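Local coordinates for protein pyocin S5 (Pseudomonas aeruginosa PAO1, PDB 6THK) that kills bacterial cells as an imported bacteriocin, probably by forming channels that depolarise the cytoplasmic membrane like the related channel-forming colicins, at residues 40-43 and 44-48; 103-106 and 107-111; 154-157 and 158-161. The protein carries 1 engineered substitution. One frame throughout, in Å; residues are numbered along the deposited sequence.

Interaction 1: residues 40-43 and 44-48; sequences GDLI and QREIY
Ile43 and Ile47 meet one turn apart at the start of helix 42-87, where the modelled chain begins. This is a helix N-terminus with an N-cap. Their touch is the close spot of a contact that lies at the surface throughout. Ile43 CG2 touches Ile47 CD1 at 3.7 Å, and the two branched chains cross at a slant. Ile47 has CG1 anti to its carbonyl carbon (chi1 -71°). This folds CG1 back over the preceding turn, 3.2 Å from Ile43 O. The same oxygen accepts from Ile47 N at 2.9 Å. Asp41 is the N-cap. Its OD1 takes the N-H of Ile43 at 2.7 Å through the anti lone pair, so an amide of the first turn, which has no helical acceptor, is satisfied. The carbonyl of Asp41 then opens the helical ladder by accepting from Arg45 N.

The loose side is the chain end. Gln44 reaches back with an extended side chain, and its OE1 receives Gly40 N at 3.1 Å. The donor stands 42° out of the amide carbonyl plane, so it misses the lone-pair direction. One turn on from Leu42, Glu46 also runs extended, and its CG passes 3.4 Å from Leu42 O. Leu42, Gln44 and Glu46 are exposed within the single chain.

The other flank faces protein. Arg45 bends twice, and its NH2 makes a weak hydrogen bond to Tyr137 OH on helix 133-145. Tyr48 packs on Phe157 and Val161 of helix 157-212, joining this helix start to the neighbouring long helix.

Interaction 2: residues 103-106 and 107-111; sequences SAVL and HKMES
Leu106 and Glu110 sit one turn apart in the middle of helix 95-121, and of the residues in this contact Leu106 has the most surface buried by it. Its CG lies 4.1 Å from Glu110 OE1. Glu110 runs extended beyond CG, with CG anti to the carbonyl carbon (chi1 -82°). The aliphatic part of the chain therefore lies along the preceding turn, and CG comes 3.3 Å from Leu106 O. That oxygen also accepts Glu110 N at 2.9 Å.

Met109 comes to Val105 differently: its chain bends at chi3 (66°). Its SD rests 3.9 Å from Val105 CG1, the branch anti to the backbone N, and the two chains cross at a slant. Beneath them Met109 N donates to Val105 O at 3.0 Å. Both residues are buried. The apolar side chains pack against two long helices: Val105, Leu106 and Met109 on Leu184 and Ala180 of helix 157-212, and Val105 and Met109 also on Gln78 and Val75 of helix 42-87.

His107 has its CB 3.5 Å from Ser103 O, and its backbone N donates to that oxygen. His107 and Lys108 are exposed, and Lys108 NZ makes a salt bridge with Asp112 one turn on.

The chemistry splits by face. Val105, Leu106 and Met109 form an apolar strip that meets the two neighbouring helices by packing. Glu110 adds a charged link to helix 157-212, a salt bridge from its OE1 to Arg185 NH1.

Interaction 3: residues 154-157 and 158-161; sequences KYPF and QQLV
Tyr155 sends its ring forward along the start of helix 157-212, because CG is anti to the backbone N (chi1 -169°). Phe157 has the same first torsion (chi1 -172°), which sends its ring forward beside the next turn. The motif is a helix N-terminus with Pro156 at the N-cap. The Pro156 carbonyl accepts from Leu160 N at 3.2 Å and, more weakly, from Gln159 N. The Pro156 ring and the Gln159 side chain lie alongside each other, pointing the same way.

Gln159 CG meets Tyr155 CE1 at 3.8 Å, with the ring and amide planes 70° apart. Leu160 touches both aromatics: CD1 lies 3.4 Å from Tyr155 OH, and CD2 4.1 Å from Phe157 CE1. Tyr155 OH is hydrogen-bonded to Asp163, one turn beyond Gln159, so the hydroxyl end of the ring is tied to the helix. Gln158 NE2 sits at the Phe157 edge, 3.8 Å from CD2, and is hydrogen-bonded to Tyr48 OH of helix 42-87. Trp144 of helix 133-145 meets the Phe157 ring edge-to-face. Last, Val161 CG2 lies 3.5 Å from Phe157 CE2, and Val161 N donates to Phe157 O at 3.0 Å.

All three are local contacts in or at the start of long helices, on the same side of the chain's centre. Interaction 1 is at the surface, and interactions 2 and 3 are partly buried. Interactions 1 and 3 are both helix starts, but Asp41 caps one through its carboxylate, while Pro156 holds the N-cap position of the other. Their centres are 19 Å apart, and they touch through Tyr48. Interaction 2 is mid-helix, about 22 Å from interaction 3 between nearest atoms. It still faces helices 42-87 and 157-212, which carry the other two. Aliphatic packing dominates there, aromatic packing in interaction 3, and polar capping in interaction 1.

Interaction 1: residues 40-43 and 44-48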
ATOM      1  N   GLY A  40     -94.505  -5.331  40.903  1.00 74.96           N
ATOM      2  CA  GLY A  40     -95.876  -4.908  40.678  1.00 74.96           C
ATOM      3  C   GLY A  40     -96.025  -3.436  40.387  1.00 79.02           C
ATOM      4  O   GLY A  40     -95.886  -2.976  39.241  1.00 79.93           O
ATOM      5  N   ASP A  41     -96.353  -2.700  41.460  1.00 73.30           N
ATOM      6  CA  ASP A  41     -96.555  -1.230  41.500  1.00 71.76           C
ATOM      7  C   ASP A  41     -95.461  -0.457  40.708  1.00 71.35           C
ATOM      8  O   ASP A  41     -94.273  -0.768  40.841  1.00 71.20           O
ATOM      9  CB  ASP A  41     -96.531  -0.783  42.971  1.00 73.87           C
ATOM     10  CG  ASP A  41     -97.001   0.599  43.215  1.00 82.60           C
ATOM     11  OD1 ASP A  41     -96.236   1.577  42.921  1.00 87.31           O
ATOM     12  OD2 ASP A  41     -98.045   0.721  43.661  1.00 77.91           O
ATOM     13  N   LEU A  42     -95.845   0.627  40.017  1.00 64.36           N
ATOM     14  CA  LEU A  42     -94.947   1.519  39.269  1.00 62.96           C
ATOM     15  C   LEU A  42     -93.867   2.225  40.144  1.00 63.21           C
ATOM     16  O   LEU A  42     -92.813   2.576  39.631  1.00 61.81           O
ATOM     17  CB  LEU A  42     -95.786   2.538  38.492  1.00 63.12           C
ATOM     18  CG  LEU A  42     -95.072   3.344  37.428  1.00 67.83           C
ATOM     19  CD1 LEU A  42     -94.602   2.451  36.277  1.00 68.17           C
ATOM     20  CD2 LEU A  42     -95.948   4.459  36.932  1.00 69.30           C
ATOM     21  N   ILE A  43     -94.145   2.431  41.431  1.00 57.62           N
ATOM     22  CA  ILE A  43     -93.230   3.005  42.430  1.00 56.56           C
ATOM     23  C   ILE A  43     -92.134   1.943  42.718  1.00 59.31           C
ATOM     24  O   ILE A  43     -90.950   2.291  42.742  1.00 58.72           O
ATOM     25  CB  ILE A  43     -93.988   3.483  43.717  1.00 58.99           C
ATOM     26  CG1 ILE A  43     -95.002   4.607  43.396  1.00 58.99           C
ATOM     27  CG2 ILE A  43     -93.047   3.898  44.842  1.00 59.48           C
ATOM     28  CD1 ILE A  43     -96.104   4.809  44.490  1.00 63.03           C
ATOM     29  N   GLN A  44     -92.533   0.644  42.877  1.00 54.05           N
ATOM     30  CA  GLN A  44     -91.610  -0.481  43.111  1.00 53.60           C
ATOM     31  C   GLN A  44     -90.612  -0.596  41.973  1.00 58.30           C
ATOM     32  O   GLN A  44     -89.420  -0.758  42.227  1.00 57.91           O
ATOM     33  CB  GLN A  44     -92.365  -1.811  43.297  1.00 54.87           C
ATOM     34  CG  GLN A  44     -91.470  -3.054  43.326  1.00 74.73           C
ATOM     35  CD  GLN A  44     -92.127  -4.248  43.967  1.00101.41           C
ATOM     36  OE1 GLN A  44     -93.289  -4.580  43.700  1.00100.01           O
ATOM     37  NE2 GLN A  44     -91.379  -4.943  44.808  1.00 95.04           N
ATOM     38  N   ARG A  45     -91.107  -0.486  40.724  1.00 56.09           N
ATOM     39  CA  ARG A  45     -90.316  -0.545  39.498  1.00 56.49           C
ATOM     40  C   ARG A  45     -89.292   0.590  39.485  1.00 58.98           C
ATOM     41  O   ARG A  45     -88.106   0.305  39.350  1.00 58.56           O
ATOM     42  CB  ARG A  45     -91.203  -0.549  38.229  1.00 57.89           C
ATOM     43  CG  ARG A  45     -92.289  -1.665  38.150  1.00 69.53           C
ATOM     44  CD  ARG A  45     -91.856  -3.078  38.574  1.00 84.52           C
ATOM     45  NE  ARG A  45     -90.778  -3.624  37.741  1.00 92.48           N
ATOM     46  CZ  ARG A  45     -89.686  -4.219  38.214  1.00 95.03           C
ATOM     47  NH1 ARG A  45     -89.513  -4.365  39.523  1.00 82.97           N
ATOM     48  NH2 ARG A  45     -88.759  -4.675  37.382  1.00 64.13           N
ATOM     49  N   GLU A  46     -89.738   1.842  39.749  1.00 54.89           N
ATOM     50  CA  GLU A  46     -88.906   3.048  39.842  1.00 54.73           C
ATOM     51  C   GLU A  46     -87.849   2.952  40.948  1.00 58.83           C
ATOM     52  O   GLU A  46     -86.745   3.452  40.775  1.00 58.62           O
ATOM     53  CB  GLU A  46     -89.764   4.298  40.048  1.00 56.28           C
ATOM     54  CG  GLU A  46     -90.430   4.786  38.773  1.00 69.04           C
ATOM     55  CD  GLU A  46     -91.239   6.066  38.853  1.00 94.50           C
ATOM     56  OE1 GLU A  46     -91.078   6.833  39.830  1.00 94.52           O
ATOM     57  OE2 GLU A  46     -92.015   6.321  37.905  1.00 90.96           O
ATOM     58  N   ILE A  47     -88.177   2.292  42.065  1.00 55.07           N
ATOM     59  CA  ILE A  47     -87.253   2.073  43.177  1.00 54.29           C
ATOM     60  C   ILE A  47     -86.220   1.024  42.722  1.00 58.37           C
ATOM     61  O   ILE A  47     -85.012   1.250  42.865  1.00 57.38           O
ATOM     62  CB  ILE A  47     -88.031   1.695  44.480  1.00 56.94           C
ATOM     63  CG1 ILE A  47     -88.810   2.916  45.035  1.00 56.50           C
ATOM     64  CG2 ILE A  47     -87.116   1.093  45.554  1.00 57.31           C
ATOM     65  CD1 ILE A  47     -89.832   2.596  46.158  1.00 58.57           C
ATOM     66  N   TYR A  48     -86.697  -0.086  42.100  1.00 55.16           N
ATOM     67  CA  TYR A  48     -85.826  -1.150  41.588  1.00 54.62           C
ATOM     68  C   TYR A  48     -84.832  -0.582  40.560  1.00 56.15           C
ATOM     69  O   TYR A  48     -83.633  -0.792  40.719  1.00 54.32           O
ATOM     70  CB  TYR A  48     -86.630  -2.333  40.996  1.00 56.16           C
ATOM     71  CG  TYR A  48     -85.743  -3.395  40.362  1.00 58.70           C
ATOM     72  CD1 TYR A  48     -85.336  -3.293  39.029  1.00 59.47           C
ATOM     73  CD2 TYR A  48     -85.277  -4.476  41.105  1.00 59.76           C
ATOM     74  CE1 TYR A  48     -84.486  -4.237  38.458  1.00 57.84           C
ATOM     75  CE2 TYR A  48     -84.407  -5.415  40.549  1.00 60.82           C
ATOM     76  CZ  TYR A  48     -84.024  -5.298  39.222  1.00 66.92           C
ATOM     77  OH  TYR A  48     -83.213  -6.262  38.671  1.00 69.23           O
TER

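Interaction 2: residues 103-106 and 107-111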
ATOM      1  N   SER A 103     -41.242   0.049  27.643  1.00 58.44           N
ATOM      2  CA  SER A 103     -41.709  -1.137  26.922  1.00 58.01           C
ATOM      3  C   SER A 103     -42.316  -2.151  27.903  1.00 63.04           C
ATOM      4  O   SER A 103     -43.386  -2.691  27.621  1.00 64.35           O
ATOM      5  CB  SER A 103     -40.576  -1.775  26.122  1.00 61.47           C
ATOM      6  OG  SER A 103     -40.023  -0.880  25.169  1.00 71.27           O
ATOM      7  N   ALA A 104     -41.645  -2.377  29.063  1.00 58.20           N
ATOM      8  CA  ALA A 104     -42.053  -3.302  30.122  1.00 57.89           C
ATOM      9  C   ALA A 104     -43.422  -2.929  30.693  1.00 62.45           C
ATOM     10  O   ALA A 104     -44.272  -3.810  30.887  1.00 60.89           O
ATOM     11  CB  ALA A 104     -41.020  -3.303  31.234  1.00 58.55           C
ATOM     12  N   VAL A 105     -43.616  -1.620  30.958  1.00 58.99           N
ATOM     13  CA  VAL A 105     -44.842  -1.034  31.483  1.00 58.76           C
ATOM     14  C   VAL A 105     -45.969  -1.182  30.448  1.00 62.50           C
ATOM     15  O   VAL A 105     -47.066  -1.624  30.811  1.00 62.73           O
ATOM     16  CB  VAL A 105     -44.591   0.431  31.928  1.00 62.56           C
ATOM     17  CG1 VAL A 105     -45.890   1.206  32.110  1.00 62.32           C
ATOM     18  CG2 VAL A 105     -43.754   0.464  33.204  1.00 62.43           C
ATOM     19  N   LEU A 106     -45.671  -0.870  29.163  1.00 57.66           N
ATOM     20  CA  LEU A 106     -46.598  -0.978  28.038  1.00 57.56           C
ATOM     21  C   LEU A 106     -47.051  -2.398  27.813  1.00 64.91           C
ATOM     22  O   LEU A 106     -48.225  -2.599  27.507  1.00 65.49           O
ATOM     23  CB  LEU A 106     -45.994  -0.402  26.746  1.00 57.31           C
ATOM     24  CG  LEU A 106     -46.918  -0.220  25.531  1.00 61.72           C
ATOM     25  CD1 LEU A 106     -48.177   0.550  25.884  1.00 61.77           C
ATOM     26  CD2 LEU A 106     -46.196   0.490  24.407  1.00 64.14           C
ATOM     27  N   HIS A 107     -46.145  -3.384  27.967  1.00 63.32           N
ATOM     28  CA  HIS A 107     -46.503  -4.787  27.769  1.00 64.02           C
ATOM     29  C   HIS A 107     -47.505  -5.274  28.818  1.00 65.53           C
ATOM     30  O   HIS A 107     -48.423  -6.036  28.491  1.00 63.49           O
ATOM     31  CB  HIS A 107     -45.265  -5.686  27.687  1.00 66.15           C
ATOM     32  CG  HIS A 107     -45.488  -6.904  26.840  1.00 71.02           C
ATOM     33  ND1 HIS A 107     -45.836  -6.796  25.495  1.00 73.66           N
ATOM     34  CD2 HIS A 107     -45.436  -8.216  27.171  1.00 73.46           C
ATOM     35  CE1 HIS A 107     -45.981  -8.038  25.060  1.00 73.28           C
ATOM     36  NE2 HIS A 107     -45.740  -8.926  26.029  1.00 73.52           N
ATOM     37  N   LYS A 108     -47.359  -4.780  30.065  1.00 62.21           N
ATOM     38  CA  LYS A 108     -48.256  -5.087  31.187  1.00 62.19           C
ATOM     39  C   LYS A 108     -49.628  -4.422  30.967  1.00 65.84           C
ATOM     40  O   LYS A 108     -50.655  -5.048  31.228  1.00 66.17           O
ATOM     41  CB  LYS A 108     -47.618  -4.672  32.538  1.00 64.61           C
ATOM     42  CG  LYS A 108     -48.514  -4.782  33.784  1.00 81.83           C
ATOM     43  CD  LYS A 108     -49.035  -6.198  34.060  1.00 93.64           C
ATOM     44  CE  LYS A 108     -50.092  -6.213  35.136  1.00105.10           C
ATOM     45  NZ  LYS A 108     -50.776  -7.531  35.212  1.00115.65           N
ATOM     46  N   MET A 109     -49.630  -3.169  30.471  1.00 61.14           N
ATOM     47  CA  MET A 109     -50.828  -2.386  30.167  1.00 60.46           C
ATOM     48  C   MET A 109     -51.623  -2.996  29.030  1.00 65.16           C
ATOM     49  O   MET A 109     -52.850  -3.001  29.106  1.00 66.09           O
ATOM     50  CB  MET A 109     -50.448  -0.960  29.798  1.00 62.79           C
ATOM     51  CG  MET A 109     -50.389  -0.046  30.986  1.00 66.65           C
ATOM     52  SD  MET A 109     -49.446   1.450  30.649  1.00 71.27           S
ATOM     53  CE  MET A 109     -50.445   2.213  29.453  1.00 67.66           C
ATOM     54  N   GLU A 110     -50.938  -3.487  27.980  1.00 60.88           N
ATOM     55  CA  GLU A 110     -51.541  -4.141  26.816  1.00 60.43           C
ATOM     56  C   GLU A 110     -52.217  -5.473  27.204  1.00 64.82           C
ATOM     57  O   GLU A 110     -53.219  -5.840  26.589  1.00 65.01           O
ATOM     58  CB  GLU A 110     -50.479  -4.430  25.735  1.00 61.66           C
ATOM     59  CG  GLU A 110     -50.111  -3.272  24.824  1.00 73.77           C
ATOM     60  CD  GLU A 110     -48.950  -3.535  23.881  1.00102.22           C
ATOM     61  OE1 GLU A 110     -48.772  -2.737  22.936  1.00105.15           O
ATOM     62  OE2 GLU A 110     -48.197  -4.513  24.091  1.00 97.77           O
ATOM     63  N   SER A 111     -51.625  -6.227  28.164  1.00 61.35           N
ATOM     64  CA  SER A 111     -52.164  -7.516  28.598  1.00 62.11           C
ATOM     65  C   SER A 111     -53.410  -7.345  29.452  1.00 66.20           C
ATOM     66  O   SER A 111     -54.357  -8.119  29.290  1.00 66.33           O
ATOM     67  CB  SER A 111     -51.110  -8.382  29.278  1.00 67.41           C
ATOM     68  OG  SER A 111     -50.317  -7.610  30.162  1.00 84.81           O
TER

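Interaction 3: residues 154-157 and 158-161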
ATOM      1  N   LYS A 154     -81.169 -21.649  37.744  1.00 81.23           N
ATOM      2  CA  LYS A 154     -79.825 -21.728  38.289  1.00 80.60           C
ATOM      3  C   LYS A 154     -79.079 -20.397  38.172  1.00 82.52           C
ATOM      4  O   LYS A 154     -78.093 -20.171  38.857  1.00 82.19           O
ATOM      5  CB  LYS A 154     -79.040 -22.824  37.590  1.00 83.16           C
ATOM      6  N   TYR A 155     -79.572 -19.524  37.303  1.00 76.41           N
ATOM      7  CA  TYR A 155     -78.977 -18.231  37.055  1.00 74.71           C
ATOM      8  C   TYR A 155     -80.067 -17.192  37.112  1.00 75.63           C
ATOM      9  O   TYR A 155     -80.662 -16.861  36.108  1.00 74.19           O
ATOM     10  CB  TYR A 155     -78.380 -18.240  35.662  1.00 75.52           C
ATOM     11  CG  TYR A 155     -77.482 -17.082  35.306  1.00 76.59           C
ATOM     12  CD1 TYR A 155     -76.407 -16.743  36.087  1.00 78.35           C
ATOM     13  CD2 TYR A 155     -77.703 -16.352  34.161  1.00 76.88           C
ATOM     14  CE1 TYR A 155     -75.587 -15.699  35.744  1.00 78.78           C
ATOM     15  CE2 TYR A 155     -76.887 -15.313  33.813  1.00 77.28           C
ATOM     16  CZ  TYR A 155     -75.834 -14.996  34.607  1.00 83.34           C
ATOM     17  OH  TYR A 155     -75.031 -13.965  34.249  1.00 82.40           O
ATOM     18  N   PRO A 156     -80.313 -16.648  38.292  1.00 70.46           N
ATOM     19  CA  PRO A 156     -81.380 -15.640  38.431  1.00 69.66           C
ATOM     20  C   PRO A 156     -81.034 -14.289  37.805  1.00 72.33           C
ATOM     21  O   PRO A 156     -79.860 -14.022  37.514  1.00 71.83           O
ATOM     22  CB  PRO A 156     -81.540 -15.511  39.944  1.00 71.34           C
ATOM     23  CG  PRO A 156     -80.208 -15.860  40.493  1.00 75.46           C
ATOM     24  CD  PRO A 156     -79.659 -16.924  39.589  1.00 70.98           C
ATOM     25  N   PHE A 157     -82.058 -13.429  37.615  1.00 67.30           N
ATOM     26  CA  PHE A 157     -81.875 -12.108  37.036  1.00 66.43           C
ATOM     27  C   PHE A 157     -80.963 -11.227  37.859  1.00 70.98           C
ATOM     28  O   PHE A 157     -80.196 -10.461  37.284  1.00 71.07           O
ATOM     29  CB  PHE A 157     -83.202 -11.395  36.760  1.00 67.80           C
ATOM     30  CG  PHE A 157     -83.040 -10.106  35.980  1.00 68.64           C
ATOM     31  CD1 PHE A 157     -82.810 -10.129  34.610  1.00 71.13           C
ATOM     32  CD2 PHE A 157     -83.079  -8.876  36.623  1.00 70.35           C
ATOM     33  CE1 PHE A 157     -82.645  -8.946  33.896  1.00 71.66           C
ATOM     34  CE2 PHE A 157     -82.929  -7.691  35.903  1.00 72.86           C
ATOM     35  CZ  PHE A 157     -82.699  -7.733  34.544  1.00 70.52           C
ATOM     36  N   GLN A 158     -81.043 -11.329  39.198  1.00 67.97           N
ATOM     37  CA  GLN A 158     -80.198 -10.560  40.111  1.00 68.02           C
ATOM     38  C   GLN A 158     -78.733 -10.945  39.959  1.00 72.03           C
ATOM     39  O   GLN A 158     -77.860 -10.098  40.166  1.00 72.10           O
ATOM     40  CB  GLN A 158     -80.657 -10.709  41.567  1.00 69.35           C
ATOM     41  CG  GLN A 158     -82.063 -10.150  41.835  1.00 83.58           C
ATOM     42  CD  GLN A 158     -82.340  -8.815  41.167  1.00 97.63           C
ATOM     43  OE1 GLN A 158     -81.632  -7.823  41.367  1.00 91.93           O
ATOM     44  NE2 GLN A 158     -83.384  -8.778  40.361  1.00 88.44           N
ATOM     45  N   GLN A 159     -78.475 -12.227  39.578  1.00 67.61           N
ATOM     46  CA  GLN A 159     -77.138 -12.768  39.340  1.00 67.06           C
ATOM     47  C   GLN A 159     -76.567 -12.177  38.085  1.00 69.15           C
ATOM     48  O   GLN A 159     -75.395 -11.791  38.081  1.00 68.24           O
ATOM     49  CB  GLN A 159     -77.115 -14.303  39.280  1.00 68.61           C
ATOM     50  CG  GLN A 159     -75.716 -14.914  39.478  1.00 88.87           C
ATOM     51  CD  GLN A 159     -74.918 -14.395  40.675  1.00107.04           C
ATOM     52  OE1 GLN A 159     -75.457 -13.928  41.692  1.00100.89           O
ATOM     53  NE2 GLN A 159     -73.602 -14.481  40.562  1.00 99.30           N
ATOM     54  N   LEU A 160     -77.414 -12.006  37.071  1.00 64.37           N
ATOM     55  CA  LEU A 160     -77.010 -11.401  35.812  1.00 63.33           C
ATOM     56  C   LEU A 160     -76.696  -9.924  36.016  1.00 66.13           C
ATOM     57  O   LEU A 160     -75.747  -9.402  35.452  1.00 67.05           O
ATOM     58  CB  LEU A 160     -78.100 -11.551  34.764  1.00 63.08           C
ATOM     59  CG  LEU A 160     -77.783 -10.812  33.469  1.00 67.05           C
ATOM     60  CD1 LEU A 160     -76.882 -11.656  32.592  1.00 67.22           C
ATOM     61  CD2 LEU A 160     -79.044 -10.423  32.726  1.00 68.59           C
ATOM     62  N   VAL A 161     -77.522  -9.251  36.804  1.00 60.43           N
ATOM     63  CA  VAL A 161     -77.313  -7.836  37.148  1.00 59.94           C
ATOM     64  C   VAL A 161     -75.881  -7.643  37.673  1.00 63.95           C
ATOM     65  O   VAL A 161     -75.164  -6.823  37.123  1.00 63.38           O
ATOM     66  CB  VAL A 161     -78.437  -7.264  38.079  1.00 63.38           C
ATOM     67  CG1 VAL A 161     -78.045  -5.937  38.731  1.00 62.99           C
ATOM     68  CG2 VAL A 161     -79.735  -7.092  37.303  1.00 63.20           C
TER